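Local coordinates for glutathione S-transferase (Bombyx mori, PDB 3AY8), which probably transfers glutathione onto electrophilic compounds, as other cytosolic glutathione transferases do, working as a homodimer, at residues K147-V151 / R185-C190. Residues are numbered along the deposited sequence; the frame is centred on the assembly and turned at random.
Sequences KTKWV and RWIKDC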
ATOM      1  N   LYS A 147     -19.937 -10.169  -0.178  0.60 37.11           N
ATOM      2  CA  LYS A 147     -20.766  -9.316  -1.023  0.60 37.40           C
ATOM      3  C   LYS A 147     -20.692  -9.724  -2.493  0.60 37.17           C
ATOM      4  O   LYS A 147     -21.723  -9.845  -3.159  0.60 37.49           O
ATOM      5  CB  LYS A 147     -20.339  -7.851  -0.861  0.60 37.82           C
ATOM      6  CG  LYS A 147     -20.254  -7.388   0.588  0.60 38.74           C
ATOM      7  CD  LYS A 147     -19.779  -5.937   0.695  0.60 40.59           C
ATOM      8  CE  LYS A 147     -19.902  -5.415   2.121  0.60 41.69           C
ATOM      9  NZ  LYS A 147     -18.957  -6.085   3.064  0.60 43.17           N
ATOM     10  N   THR A 148     -19.472  -9.941  -2.989  1.00 36.50           N
ATOM     11  CA  THR A 148     -19.245 -10.268  -4.404  1.00 35.36           C
ATOM     12  C   THR A 148     -18.436 -11.563  -4.560  1.00 34.60           C
ATOM     13  O   THR A 148     -17.724 -11.980  -3.629  1.00 34.36           O
ATOM     14  CB  THR A 148     -18.497  -9.120  -5.140  1.00 35.07           C
ATOM     15  OG1 THR A 148     -17.307  -8.781  -4.424  1.00 35.73           O
ATOM     16  CG2 THR A 148     -19.362  -7.857  -5.262  1.00 35.32           C
ATOM     17  N   LYS A 149     -18.541 -12.184  -5.736  1.00 32.87           N
ATOM     18  CA  LYS A 149     -17.812 -13.417  -6.042  1.00 32.15           C
ATOM     19  C   LYS A 149     -16.285 -13.248  -5.972  1.00 30.61           C
ATOM     20  O   LYS A 149     -15.587 -14.107  -5.435  1.00 29.55           O
ATOM     21  CB  LYS A 149     -18.213 -13.956  -7.420  1.00 32.30           C
ATOM     22  CG  LYS A 149     -17.654 -15.349  -7.704  1.00 34.56           C
ATOM     23  CD  LYS A 149     -18.012 -15.830  -9.101  1.00 36.64           C
ATOM     24  CE  LYS A 149     -17.515 -17.255  -9.328  1.00 38.83           C
ATOM     25  NZ  LYS A 149     -17.590 -17.646 -10.773  1.00 40.14           N
ATOM     26  N   TRP A 150     -15.798 -12.145  -6.533  1.00 29.73           N
ATOM     27  CA  TRP A 150     -14.375 -11.788  -6.533  1.00 29.76           C
ATOM     28  C   TRP A 150     -14.156 -10.605  -5.573  1.00 29.50           C
ATOM     29  O   TRP A 150     -15.127 -10.091  -5.021  1.00 29.03           O
ATOM     30  CB  TRP A 150     -13.910 -11.469  -7.963  1.00 29.43           C
ATOM     31  CG  TRP A 150     -14.106 -12.629  -8.923  1.00 29.15           C
ATOM     32  CD1 TRP A 150     -15.212 -12.883  -9.690  1.00 28.92           C
ATOM     33  CD2 TRP A 150     -13.178 -13.694  -9.195  1.00 28.92           C
ATOM     34  NE1 TRP A 150     -15.025 -14.035 -10.433  1.00 28.52           N
ATOM     35  CE2 TRP A 150     -13.792 -14.556 -10.140  1.00 29.66           C
ATOM     36  CE3 TRP A 150     -11.895 -14.015  -8.719  1.00 29.04           C
ATOM     37  CZ2 TRP A 150     -13.154 -15.704 -10.640  1.00 29.61           C
ATOM     38  CZ3 TRP A 150     -11.263 -15.157  -9.209  1.00 29.10           C
ATOM     39  CH2 TRP A 150     -11.897 -15.988 -10.161  1.00 29.89           C
ATOM     40  N   VAL A 151     -12.905 -10.188  -5.348  1.00 29.60           N
ATOM     41  CA  VAL A 151     -12.620  -9.223  -4.261  1.00 29.90           C
ATOM     42  C   VAL A 151     -13.243  -7.838  -4.457  1.00 30.16           C
ATOM     43  O   VAL A 151     -13.576  -7.166  -3.480  1.00 30.06           O
ATOM     44  CB  VAL A 151     -11.092  -9.033  -3.934  1.00 30.03           C
ATOM     45  CG1 VAL A 151     -10.441 -10.314  -3.437  1.00 29.76           C
ATOM     46  CG2 VAL A 151     -10.338  -8.437  -5.106  1.00 28.66           C
ATOM     47  N   ARG A 185     -13.715 -20.298  -0.833  1.00 30.51           N
ATOM     48  CA  ARG A 185     -14.413 -20.323  -2.121  1.00 30.17           C
ATOM     49  C   ARG A 185     -13.600 -19.585  -3.199  1.00 29.91           C
ATOM     50  O   ARG A 185     -13.389 -20.085  -4.312  1.00 29.15           O
ATOM     51  CB  ARG A 185     -15.785 -19.658  -1.981  1.00 30.43           C
ATOM     52  CG  ARG A 185     -16.576 -19.549  -3.303  1.00 31.11           C
ATOM     53  CD  ARG A 185     -17.673 -18.485  -3.234  1.00 32.44           C
ATOM     54  NE  ARG A 185     -17.148 -17.128  -3.430  1.00 34.06           N
ATOM     55  CZ  ARG A 185     -17.332 -16.100  -2.601  1.00 33.63           C
ATOM     56  NH1 ARG A 185     -18.040 -16.245  -1.480  1.00 33.18           N
ATOM     57  NH2 ARG A 185     -16.811 -14.910  -2.898  1.00 30.72           N
ATOM     58  N   TRP A 186     -13.160 -18.381  -2.857  1.00 29.24           N
ATOM     59  CA  TRP A 186     -12.483 -17.510  -3.808  1.00 28.78           C
ATOM     60  C   TRP A 186     -11.141 -18.092  -4.259  1.00 28.71           C
ATOM     61  O   TRP A 186     -10.781 -17.974  -5.430  1.00 28.75           O
ATOM     62  CB  TRP A 186     -12.342 -16.114  -3.189  1.00 28.53           C
ATOM     63  CG  TRP A 186     -11.360 -15.187  -3.829  1.00 27.68           C
ATOM     64  CD1 TRP A 186     -11.580 -14.374  -4.895  1.00 27.28           C
ATOM     65  CD2 TRP A 186     -10.008 -14.942  -3.406  1.00 27.23           C
ATOM     66  NE1 TRP A 186     -10.448 -13.638  -5.174  1.00 26.87           N
ATOM     67  CE2 TRP A 186      -9.470 -13.966  -4.273  1.00 26.99           C
ATOM     68  CE3 TRP A 186      -9.204 -15.453  -2.375  1.00 27.93           C
ATOM     69  CZ2 TRP A 186      -8.157 -13.494  -4.152  1.00 26.89           C
ATOM     70  CZ3 TRP A 186      -7.904 -14.984  -2.246  1.00 27.52           C
ATOM     71  CH2 TRP A 186      -7.388 -14.014  -3.139  1.00 27.90           C
ATOM     72  N   ILE A 187     -10.421 -18.732  -3.341  0.50 28.94           N
ATOM     73  CA  ILE A 187      -9.090 -19.264  -3.647  0.50 29.57           C
ATOM     74  C   ILE A 187      -9.130 -20.429  -4.651  0.50 30.19           C
ATOM     75  O   ILE A 187      -8.190 -20.619  -5.422  0.50 30.07           O
ATOM     76  CB  ILE A 187      -8.290 -19.623  -2.365  0.50 29.51           C
ATOM     77  CG1 ILE A 187      -6.795 -19.740  -2.676  0.50 29.31           C
ATOM     78  CG2 ILE A 187      -8.822 -20.883  -1.707  0.50 29.86           C
ATOM     79  CD1 ILE A 187      -6.087 -18.400  -2.741  0.50 29.45           C
ATOM     80  N   LYS A 188     -10.229 -21.187  -4.649  1.00 30.79           N
ATOM     81  CA  LYS A 188     -10.492 -22.193  -5.693  1.00 31.72           C
ATOM     82  C   LYS A 188     -10.826 -21.521  -7.021  1.00 31.17           C
ATOM     83  O   LYS A 188     -10.387 -21.976  -8.066  1.00 31.43           O
ATOM     84  CB  LYS A 188     -11.653 -23.101  -5.301  1.00 32.46           C
ATOM     85  CG  LYS A 188     -11.450 -23.882  -4.031  1.00 34.76           C
ATOM     86  CD  LYS A 188     -12.756 -24.572  -3.667  1.00 40.58           C
ATOM     87  CE  LYS A 188     -12.625 -25.362  -2.369  1.00 43.27           C
ATOM     88  NZ  LYS A 188     -13.974 -25.574  -1.779  1.00 45.87           N
ATOM     89  N   ASP A 189     -11.601 -20.440  -6.986  1.00 31.04           N
ATOM     90  CA  ASP A 189     -11.859 -19.671  -8.210  1.00 30.91           C
ATOM     91  C   ASP A 189     -10.583 -19.052  -8.791  1.00 30.53           C
ATOM     92  O   ASP A 189     -10.451 -18.936 -10.011  1.00 30.25           O
ATOM     93  CB  ASP A 189     -12.910 -18.594  -7.978  1.00 31.53           C
ATOM     94  CG  ASP A 189     -14.324 -19.151  -7.971  1.00 33.23           C
ATOM     95  OD1 ASP A 189     -14.558 -20.216  -8.586  1.00 34.26           O
ATOM     96  OD2 ASP A 189     -15.193 -18.532  -7.330  1.00 33.24           O
ATOM     97  N   CYS A 190      -9.651 -18.652  -7.917  1.00 30.31           N
ATOM     98  CA  CYS A 190      -8.364 -18.104  -8.363  1.00 30.43           C
ATOM     99  C   CYS A 190      -7.542 -19.094  -9.210  1.00 31.25           C
ATOM    100  O   CYS A 190      -6.755 -18.674 -10.046  1.00 30.58           O
ATOM    101  CB  CYS A 190      -7.541 -17.581  -7.187  1.00 30.00           C
ATOM    102  SG  CYS A 190      -8.189 -16.041  -6.464  1.00 29.56           S
TER
HETATM  103  O   HOH W   1     -15.172 -16.763  -5.307  1.00 30.67           O
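R185 reaches from helix 181-190 to the backbone of the loop 147-151, where its NH2 donates to K149 O at 2.9 Å with an N-H...O angle of 163°. The acceptor lies in the guanidinium plane, yet the donor sits well above the carbonyl plane. A bend at chi3 (80°) turns the guanidinium of R185 toward the loop; its NH2 also bonds L145 O in the last turn of helix 128-147. A water takes the NE hydrogen of R185 and donates to both K149 O and D189 OD2, so K149 O accepts two bonds. K149 extends its chain across D189 at about a right angle, bringing CE within 3.3 Å of OD2; NZ stays 4.3 Å from OD2, too far for a salt bridge.

Next to these polar groups, the W150 indole lays its rim against the helix, CH2 meeting D189 O at 3.3 Å near the ring plane and D189 CB at 3.5 Å. Its six-membered ring is turned 79° from the W186 five-membered ring, an oblique pairing. V151 CG1 lies over one face of the W186 indole and C190 SG over the opposite face, both displaced toward the rim. D160 OD1, on helix 158-173, accepts from both W186 NE1 and V151 N. The contact thus joins the loop after helix 128-147 to helix 181-190 within the all-helical C-terminal domain of the glutathione transferase fold.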